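Long-range contacts in beta-hexosaminidase (Neisseria gonorrhoeae, PDB 6JTJ), which probably takes part in peptidoglycan recycling by cleaving the terminal beta-1,4-linked N-acetylglucosamine from peptide-linked cell-wall fragments: residues 146-151 with 200-205; 251-256 with 351-356; 117-122 with 376-381. All blocks are in the same frame, centred on the assembly; numbering follows the deposited sequence.

Interaction 1. Residues 146-151 with 200-205; sequences VGRVLA and LAKGGM
G147 and L200 bring two helices close, with 4.4 Å between their CA atoms, and one turn further on A151 and G203 face each other with CA atoms 4.7 Å apart. G147 and G203 carry no side chain, which lets the backbones come this close. No hydrogen bond crosses the contact; apolar side chains and methyls pack on backbone, carbonyls included. The methyl of A151 points at the other segment and meets the backbone O of L200 (3.4 Å from CB) and SD of M205, 3.7 Å from the same CB. CD2 of L200 reaches back to CD2 of L150 (3.8 Å) and to the backbone O of G147 (3.6 Å). M205 runs extended beyond CG, and its CE ends beside the A151 carbonyl O. At the margin R148 touches K202 through CG and CB. G204, with positive phi, is the C-prime residue of the Schellman motif that closes helix 186-202. S155 OG is hydrogen-bonded to the carbonyl O of both A151 and G203. Helix 136-155 thus lies between helix 186-202 and helix 369-382, whose F371, A374 and V378 receive R148, V149 and V146.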
loop_
_atom_site.group_PDB
_atom_site.type_symbol
_atom_site.label_atom_id
_atom_site.label_comp_id
_atom_site.label_asym_id
_atom_site.label_seq_id
_atom_site.Cartn_x
_atom_site.Cartn_y
_atom_site.Cartn_z
ATOM N N VAL C 146 17.415 12.002 12.934
ATOM C CA VAL C 146 16.942 10.819 12.193
ATOM C C VAL C 146 17.672 10.721 10.859
ATOM O O VAL C 146 18.196 9.675 10.516
ATOM C CB VAL C 146 15.413 10.844 11.984
ATOM C CG1 VAL C 146 14.985 9.744 11.027
ATOM C CG2 VAL C 146 14.699 10.671 13.323
ATOM N N GLY C 147 17.740 11.824 10.127
ATOM C CA GLY C 147 18.444 11.838 8.828
ATOM C C GLY C 147 19.900 11.445 8.935
ATOM O O GLY C 147 20.412 10.643 8.156
ATOM N N ARG C 148 20.560 11.988 9.948
ATOM C CA ARG C 148 21.963 11.677 10.185
ATOM C C ARG C 148 22.203 10.201 10.470
ATOM O O ARG C 148 23.108 9.579 9.910
ATOM C CB ARG C 148 22.485 12.533 11.344
ATOM C CG ARG C 148 23.997 12.426 11.530
ATOM C CD ARG C 148 24.506 13.131 12.774
ATOM N NE ARG C 148 25.933 12.808 12.967
ATOM C CZ ARG C 148 26.621 12.966 14.097
ATOM N NH1 ARG C 148 26.018 13.454 15.180
ATOM N NH2 ARG C 148 27.916 12.623 14.149
ATOM N N VAL C 149 21.410 9.639 11.373
ATOM C CA VAL C 149 21.571 8.235 11.721
ATOM C C VAL C 149 21.254 7.358 10.536
ATOM O O VAL C 149 21.997 6.437 10.205
ATOM C CB VAL C 149 20.666 7.877 12.909
ATOM C CG1 VAL C 149 20.630 6.375 13.146
ATOM C CG2 VAL C 149 21.159 8.594 14.163
ATOM N N LEU C 150 20.124 7.640 9.899
ATOM C CA LEU C 150 19.675 6.867 8.752
ATOM C C LEU C 150 20.786 6.767 7.710
ATOM O O LEU C 150 21.168 5.678 7.285
ATOM C CB LEU C 150 18.434 7.562 8.173
ATOM C CG LEU C 150 17.652 6.965 7.014
ATOM C CD1 LEU C 150 16.310 7.679 6.969
ATOM C CD2 LEU C 150 18.371 7.118 5.679
ATOM N N ALA C 151 21.284 7.924 7.304
ATOM C CA ALA C 151 22.259 8.004 6.225
ATOM C C ALA C 151 23.615 7.426 6.634
ATOM O O ALA C 151 24.205 6.647 5.885
ATOM C CB ALA C 151 22.417 9.454 5.761
ATOM N N LEU C 200 20.617 13.979 6.463
ATOM C CA LEU C 200 21.098 13.013 5.479
ATOM C C LEU C 200 22.468 13.430 4.961
ATOM O O LEU C 200 23.347 12.588 4.789
ATOM C CB LEU C 200 20.105 12.894 4.296
ATOM C CG LEU C 200 18.709 12.292 4.576
ATOM C CD1 LEU C 200 17.825 12.443 3.354
ATOM C CD2 LEU C 200 18.812 10.830 4.990
ATOM N N ALA C 201 22.611 14.708 4.629
ATOM C CA ALA C 201 23.866 15.223 4.050
ATOM C C ALA C 201 25.029 15.071 5.034
ATOM O O ALA C 201 26.141 14.753 4.640
ATOM C CB ALA C 201 23.692 16.672 3.631
ATOM N N LYS C 202 24.763 15.236 6.324
ATOM C CA LYS C 202 25.786 14.925 7.334
ATOM C C LYS C 202 26.231 13.487 7.252
ATOM O O LYS C 202 27.408 13.189 7.459
ATOM C CB LYS C 202 25.277 15.212 8.730
ATOM C CG LYS C 202 25.614 16.604 9.172
ATOM C CD LYS C 202 24.997 16.932 10.510
ATOM C CE LYS C 202 24.969 18.422 10.751
ATOM N NZ LYS C 202 26.117 19.175 10.182
ATOM N N GLY C 203 25.299 12.595 6.938
ATOM C CA GLY C 203 25.613 11.187 6.780
ATOM C C GLY C 203 26.128 10.806 5.410
ATOM O O GLY C 203 26.275 9.621 5.116
ATOM N N GLY C 204 26.385 11.794 4.563
ATOM C CA GLY C 204 26.978 11.570 3.254
ATOM C C GLY C 204 26.010 11.525 2.079
ATOM O O GLY C 204 26.442 11.305 0.947
ATOM N N MET C 205 24.713 11.726 2.324
ATOM C CA MET C 205 23.693 11.417 1.310
ATOM C C MET C 205 22.872 12.615 0.862
ATOM O O MET C 205 22.566 13.497 1.641
ATOM C CB MET C 205 22.733 10.353 1.848
ATOM C CG MET C 205 23.388 9.017 2.179
ATOM S SD MET C 205 22.173 7.717 2.494
ATOM C CE MET C 205 23.242 6.267 2.373
#

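Interaction 2. Residues 251-256 with 351-356; sequences GMAAVM and QYMENS
Y352 reaches across to the loop before strand 254-257 and gives its hydroxyl to the backbone carbonyl of G251, with OH to O at 2.8 Å. The C=O...donor angle is 125° and the hydroxyl lies in the carbonyl plane, on a lone pair. The side chain gets there because CG stands anti to the backbone N (chi1 -171°), which sends the ring out toward 251-254. The ring presents an edge to its partners: G251 O and CA of A253 lie in its plane, and the methyl of A253 packs beside the same edge, its CB 3.5 Å from Y352 CD2 and 3.6 Å from CE2. One edge is therefore used twice, by the phenol bond at its end and by a small apolar group along its side, and together these would probably restrict the turning of the ring.

M353 continues the apolar part. Its CG lies beside the backbone N (chi1 -65°) and meets CB of A253 at 3.9 Å; the chain then runs extended to SD and bends at chi3. SD approaches CB of A254 more loosely, at 4.3 Å. A253 CB thus touches both the tyrosine edge and the methionine chain. G251 has positive phi and is the C-prime residue of the Schellman motif that ends helix 242-249, and its carbonyl O is the acceptor of the phenol.

K206 reinforces the junction from the neighbouring loop, making a cation-pi contact with the Y352 ring and donating from NZ to the Y352 carbonyl. Strand 254-257 runs parallel to strands 208-212 and 290-295, between them in the sheet of the TIM-type barrel of this family, and V290 of the latter touches M353; Y352 and M353 therefore pack at the beginning of this strand.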
loop_
_atom_site.group_PDB
_atom_site.type_symbol
_atom_site.label_atom_id
_atom_site.label_comp_id
_atom_site.label_asym_id
_atom_site.label_seq_id
_atom_site.Cartn_x
_atom_site.Cartn_y
_atom_site.Cartn_z
ATOM N N GLY C 251 18.164 21.832 -3.170
ATOM C CA GLY C 251 19.192 20.854 -3.584
ATOM C C GLY C 251 18.820 19.374 -3.591
ATOM O O GLY C 251 19.690 18.517 -3.676
ATOM N N MET C 252 17.522 19.064 -3.546
ATOM C CA MET C 252 17.057 17.676 -3.660
ATOM C C MET C 252 17.627 17.026 -4.920
ATOM O O MET C 252 17.573 17.623 -5.993
ATOM C CB MET C 252 15.525 17.663 -3.694
ATOM C CG MET C 252 14.896 16.291 -3.858
ATOM S SD MET C 252 13.099 16.344 -3.642
ATOM C CE MET C 252 12.603 17.468 -4.936
ATOM N N ALA C 253 18.149 15.812 -4.789
ATOM C CA ALA C 253 18.874 15.154 -5.893
ATOM C C ALA C 253 18.000 14.411 -6.881
ATOM O O ALA C 253 18.371 14.237 -8.033
ATOM C CB ALA C 253 19.898 14.190 -5.341
ATOM N N ALA C 254 16.839 13.956 -6.414
ATOM C CA ALA C 254 16.002 13.106 -7.220
ATOM C C ALA C 254 14.564 13.163 -6.770
ATOM O O ALA C 254 14.242 13.623 -5.664
ATOM C CB ALA C 254 16.495 11.681 -7.123
ATOM N N VAL C 255 13.718 12.638 -7.629
ATOM C CA VAL C 255 12.289 12.536 -7.387
ATOM C C VAL C 255 11.822 11.167 -7.895
ATOM O O VAL C 255 12.365 10.661 -8.893
ATOM C CB VAL C 255 11.622 13.705 -8.113
ATOM C CG1 VAL C 255 10.264 13.348 -8.646
ATOM C CG2 VAL C 255 11.564 14.928 -7.201
ATOM N N MET C 256 10.871 10.566 -7.184
ATOM C CA MET C 256 10.139 9.408 -7.658
ATOM C C MET C 256 8.718 9.896 -7.935
ATOM O O MET C 256 8.125 10.578 -7.106
ATOM C CB MET C 256 9.976 8.285 -6.614
ATOM C CG MET C 256 11.250 7.438 -6.199
ATOM S SD MET C 256 11.774 6.131 -7.309
ATOM C CE MET C 256 10.213 5.680 -8.083
ATOM N N GLN C 351 26.078 11.512 -10.721
ATOM C CA GLN C 351 27.238 11.821 -9.899
ATOM C C GLN C 351 26.874 12.644 -8.676
ATOM O O GLN C 351 27.442 12.447 -7.611
ATOM C CB GLN C 351 28.347 12.534 -10.713
ATOM C CG GLN C 351 29.681 12.701 -9.937
ATOM C CD GLN C 351 30.177 11.459 -9.118
ATOM O OE1 GLN C 351 29.935 10.284 -9.449
ATOM N NE2 GLN C 351 30.871 11.743 -8.016
ATOM N N TYR C 352 25.930 13.559 -8.832
ATOM C CA TYR C 352 25.403 14.323 -7.708
ATOM C C TYR C 352 24.894 13.411 -6.568
ATOM O O TYR C 352 24.962 13.787 -5.405
ATOM C CB TYR C 352 24.288 15.240 -8.197
ATOM C CG TYR C 352 23.788 16.244 -7.175
ATOM C CD1 TYR C 352 24.592 17.307 -6.747
ATOM C CD2 TYR C 352 22.506 16.144 -6.657
ATOM C CE1 TYR C 352 24.123 18.236 -5.824
ATOM C CE2 TYR C 352 22.028 17.059 -5.744
ATOM C CZ TYR C 352 22.833 18.095 -5.320
ATOM O OH TYR C 352 22.325 18.983 -4.399
ATOM N N MET C 353 24.439 12.201 -6.898
ATOM C CA MET C 353 23.937 11.256 -5.887
ATOM C C MET C 353 25.009 10.400 -5.209
ATOM O O MET C 353 24.695 9.665 -4.278
ATOM C CB MET C 353 22.888 10.338 -6.514
ATOM C CG MET C 353 21.624 11.070 -6.968
ATOM S SD MET C 353 20.352 9.931 -7.544
ATOM C CE MET C 353 21.203 8.926 -8.761
ATOM N N GLU C 354 26.254 10.460 -5.681
ATOM C CA GLU C 354 27.315 9.647 -5.085
ATOM C C GLU C 354 27.487 10.037 -3.625
ATOM O O GLU C 354 27.361 11.202 -3.264
ATOM C CB GLU C 354 28.666 9.768 -5.807
ATOM C CG GLU C 354 29.464 8.467 -5.741
ATOM C CD GLU C 354 30.700 8.459 -6.632
ATOM O OE1 GLU C 354 31.227 7.355 -6.963
ATOM O OE2 GLU C 354 31.137 9.576 -7.015
ATOM N N ASN C 355 27.732 9.037 -2.786
ATOM C CA ASN C 355 27.964 9.291 -1.379
ATOM C C ASN C 355 29.188 10.187 -1.208
ATOM O O ASN C 355 30.193 10.003 -1.891
ATOM C CB ASN C 355 28.185 8.003 -0.602
ATOM C CG ASN C 355 27.862 8.172 0.868
ATOM O OD1 ASN C 355 28.595 8.833 1.586
ATOM N ND2 ASN C 355 26.780 7.555 1.321
ATOM N N SER C 356 29.088 11.158 -0.317
ATOM C CA SER C 356 30.154 12.122 -0.135
ATOM C C SER C 356 31.163 11.711 0.960
ATOM O O SER C 356 32.176 12.358 1.106
ATOM C CB SER C 356 29.552 13.522 0.120
ATOM O OG SER C 356 28.854 13.566 1.346
#

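Interaction 3. Residues 117-122 with 376-381; sequences GFTRLP and AFVAGL
T119, L121 and P122 of the loop before helix 124-134 rest on V378, A379 and L381 of helix 369-382, and the apolar contacts do nearly all the work. CG1 of V378, anti to the backbone N (chi1 170°), is the shared contact point: CD of P122 touches it at 3.8 Å, the proline ring and the valine crossing at about a right angle, and CD2 of L121 meets it at 4.0 Å with the two side chains side by side and pointing the same way. One turn on, P122 turns its CG and CB to CB of L381, CG to CB being 4.0 Å. T119 places its methyl against the helix: CG2 lies 3.6 Å from the backbone N of A379 and 4.0 Å from its CB.

No hydrogen bond links the two segments; the polar groups of the loop look elsewhere. T119 OG1 bonds to E153 of helix 136-155, and the guanidinium of R120 bonds through NH1 to G109 O and Q112 OE1. R120 also packs on G172 of the second subunit. Q112 further holds the backbone at T119 O and L121 N.

The chemistry thus divides the threonine in two, hydroxyl to a carboxylate and methyl to the helix. Polar bonds to Q112, G109 and E153 probably hold the loop, while helix 369-382 packs on 117-122 by van der Waals contact without hydrogen bonds.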
loop_
_atom_site.group_PDB
_atom_site.type_symbol
_atom_site.label_atom_id
_atom_site.label_comp_id
_atom_site.label_asym_id
_atom_site.label_seq_id
_atom_site.Cartn_x
_atom_site.Cartn_y
_atom_site.Cartn_z
ATOM N N GLY C 117 21.294 -4.986 13.094
ATOM C CA GLY C 117 22.539 -4.233 13.112
ATOM C C GLY C 117 22.364 -2.758 12.810
ATOM O O GLY C 117 23.334 -1.998 12.866
ATOM N N PHE C 118 21.128 -2.336 12.521
ATOM C CA PHE C 118 20.819 -0.930 12.249
ATOM C C PHE C 118 19.983 -0.390 13.384
ATOM O O PHE C 118 19.245 -1.135 14.023
ATOM C CB PHE C 118 20.037 -0.800 10.913
ATOM C CG PHE C 118 20.904 -0.891 9.692
ATOM C CD1 PHE C 118 21.311 -2.116 9.202
ATOM C CD2 PHE C 118 21.303 0.262 9.023
ATOM C CE1 PHE C 118 22.128 -2.197 8.089
ATOM C CE2 PHE C 118 22.110 0.192 7.896
ATOM C CZ PHE C 118 22.529 -1.037 7.431
ATOM N N THR C 119 20.052 0.908 13.620
ATOM C CA THR C 119 19.092 1.565 14.481
ATOM C C THR C 119 17.723 1.469 13.813
ATOM O O THR C 119 17.609 1.710 12.613
ATOM C CB THR C 119 19.408 3.044 14.642
ATOM O OG1 THR C 119 20.726 3.159 15.139
ATOM C CG2 THR C 119 18.454 3.729 15.600
ATOM N N ARG C 120 16.696 1.100 14.589
ATOM C CA ARG C 120 15.330 1.074 14.082
ATOM C C ARG C 120 14.832 2.498 13.936
ATOM O O ARG C 120 14.888 3.278 14.869
ATOM C CB ARG C 120 14.420 0.274 15.016
ATOM C CG ARG C 120 13.072 -0.079 14.405
ATOM C CD ARG C 120 13.204 -1.191 13.378
ATOM N NE ARG C 120 11.898 -1.604 12.867
ATOM C CZ ARG C 120 11.219 -1.009 11.888
ATOM N NH1 ARG C 120 11.714 0.053 11.257
ATOM N NH2 ARG C 120 10.025 -1.486 11.534
ATOM N N LEU C 121 14.355 2.845 12.751
ATOM C CA LEU C 121 13.954 4.213 12.449
ATOM C C LEU C 121 12.461 4.413 12.685
ATOM O O LEU C 121 11.666 3.520 12.392
ATOM C CB LEU C 121 14.281 4.544 10.995
ATOM C CG LEU C 121 15.751 4.435 10.602
ATOM C CD1 LEU C 121 15.881 4.364 9.092
ATOM C CD2 LEU C 121 16.558 5.593 11.155
ATOM N N PRO C 122 12.079 5.585 13.187
ATOM C CA PRO C 122 10.684 5.847 13.401
ATOM C C PRO C 122 10.010 6.179 12.098
ATOM O O PRO C 122 10.685 6.619 11.161
ATOM C CB PRO C 122 10.701 7.102 14.274
ATOM C CG PRO C 122 11.941 7.821 13.837
ATOM C CD PRO C 122 12.924 6.710 13.642
ATOM N N ALA C 376 20.954 6.406 19.868
ATOM C CA ALA C 376 20.064 6.082 20.982
ATOM C C ALA C 376 18.814 6.970 20.999
ATOM O O ALA C 376 17.709 6.505 21.322
ATOM C CB ALA C 376 20.810 6.171 22.310
ATOM N N PHE C 377 18.976 8.245 20.671
ATOM C CA PHE C 377 17.816 9.138 20.577
ATOM C C PHE C 377 16.817 8.657 19.502
ATOM O O PHE C 377 15.599 8.642 19.713
ATOM C CB PHE C 377 18.267 10.558 20.251
ATOM C CG PHE C 377 17.122 11.504 19.923
ATOM C CD1 PHE C 377 16.332 12.038 20.921
ATOM C CD2 PHE C 377 16.833 11.840 18.607
ATOM C CE1 PHE C 377 15.290 12.908 20.617
ATOM C CE2 PHE C 377 15.781 12.704 18.290
ATOM C CZ PHE C 377 15.007 13.242 19.300
ATOM N N VAL C 378 17.340 8.287 18.336
ATOM C CA VAL C 378 16.495 7.869 17.212
ATOM C C VAL C 378 15.830 6.531 17.565
ATOM O O VAL C 378 14.641 6.362 17.368
ATOM C CB VAL C 378 17.318 7.800 15.904
ATOM C CG1 VAL C 378 16.532 7.134 14.794
ATOM C CG2 VAL C 378 17.736 9.205 15.478
ATOM N N ALA C 379 16.599 5.602 18.121
ATOM C CA ALA C 379 16.044 4.345 18.625
ATOM C C ALA C 379 14.862 4.591 19.550
ATOM O O ALA C 379 13.893 3.836 19.541
ATOM C CB ALA C 379 17.117 3.528 19.343
ATOM N N GLY C 380 14.962 5.627 20.373
ATOM C CA GLY C 380 13.928 5.947 21.346
ATOM C C GLY C 380 12.658 6.439 20.700
ATOM O O GLY C 380 11.562 6.178 21.203
ATOM N N LEU C 381 12.791 7.173 19.600
ATOM C CA LEU C 381 11.619 7.606 18.857
ATOM C C LEU C 381 10.904 6.405 18.256
ATOM O O LEU C 381 9.694 6.391 18.179
ATOM C CB LEU C 381 12.002 8.574 17.747
ATOM C CG LEU C 381 12.588 9.926 18.158
ATOM C CD1 LEU C 381 12.892 10.736 16.914
ATOM C CD2 LEU C 381 11.644 10.693 19.073
#

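Interactions 1 and 3 are neighbours, with centres 13 Å apart, and both use the layer of helices outside the barrel: V146 and V149 of helix 136-155 pack on V378, and L150 on L121. Interaction 2 also has its centre 13 Å from interaction 1 and touches it where G204 O probably accepts a hydrogen bond from S356 N. Interactions 2 and 3 do not touch; their centres are 24 Å apart. Along the chain, interaction 1 closes before interaction 2 opens, and the segments of interaction 3 enclose both. Late parts of the chain, 351-356 and 376-381, thereby pack back on earlier strands, helices and loops of the TIM-type barrel.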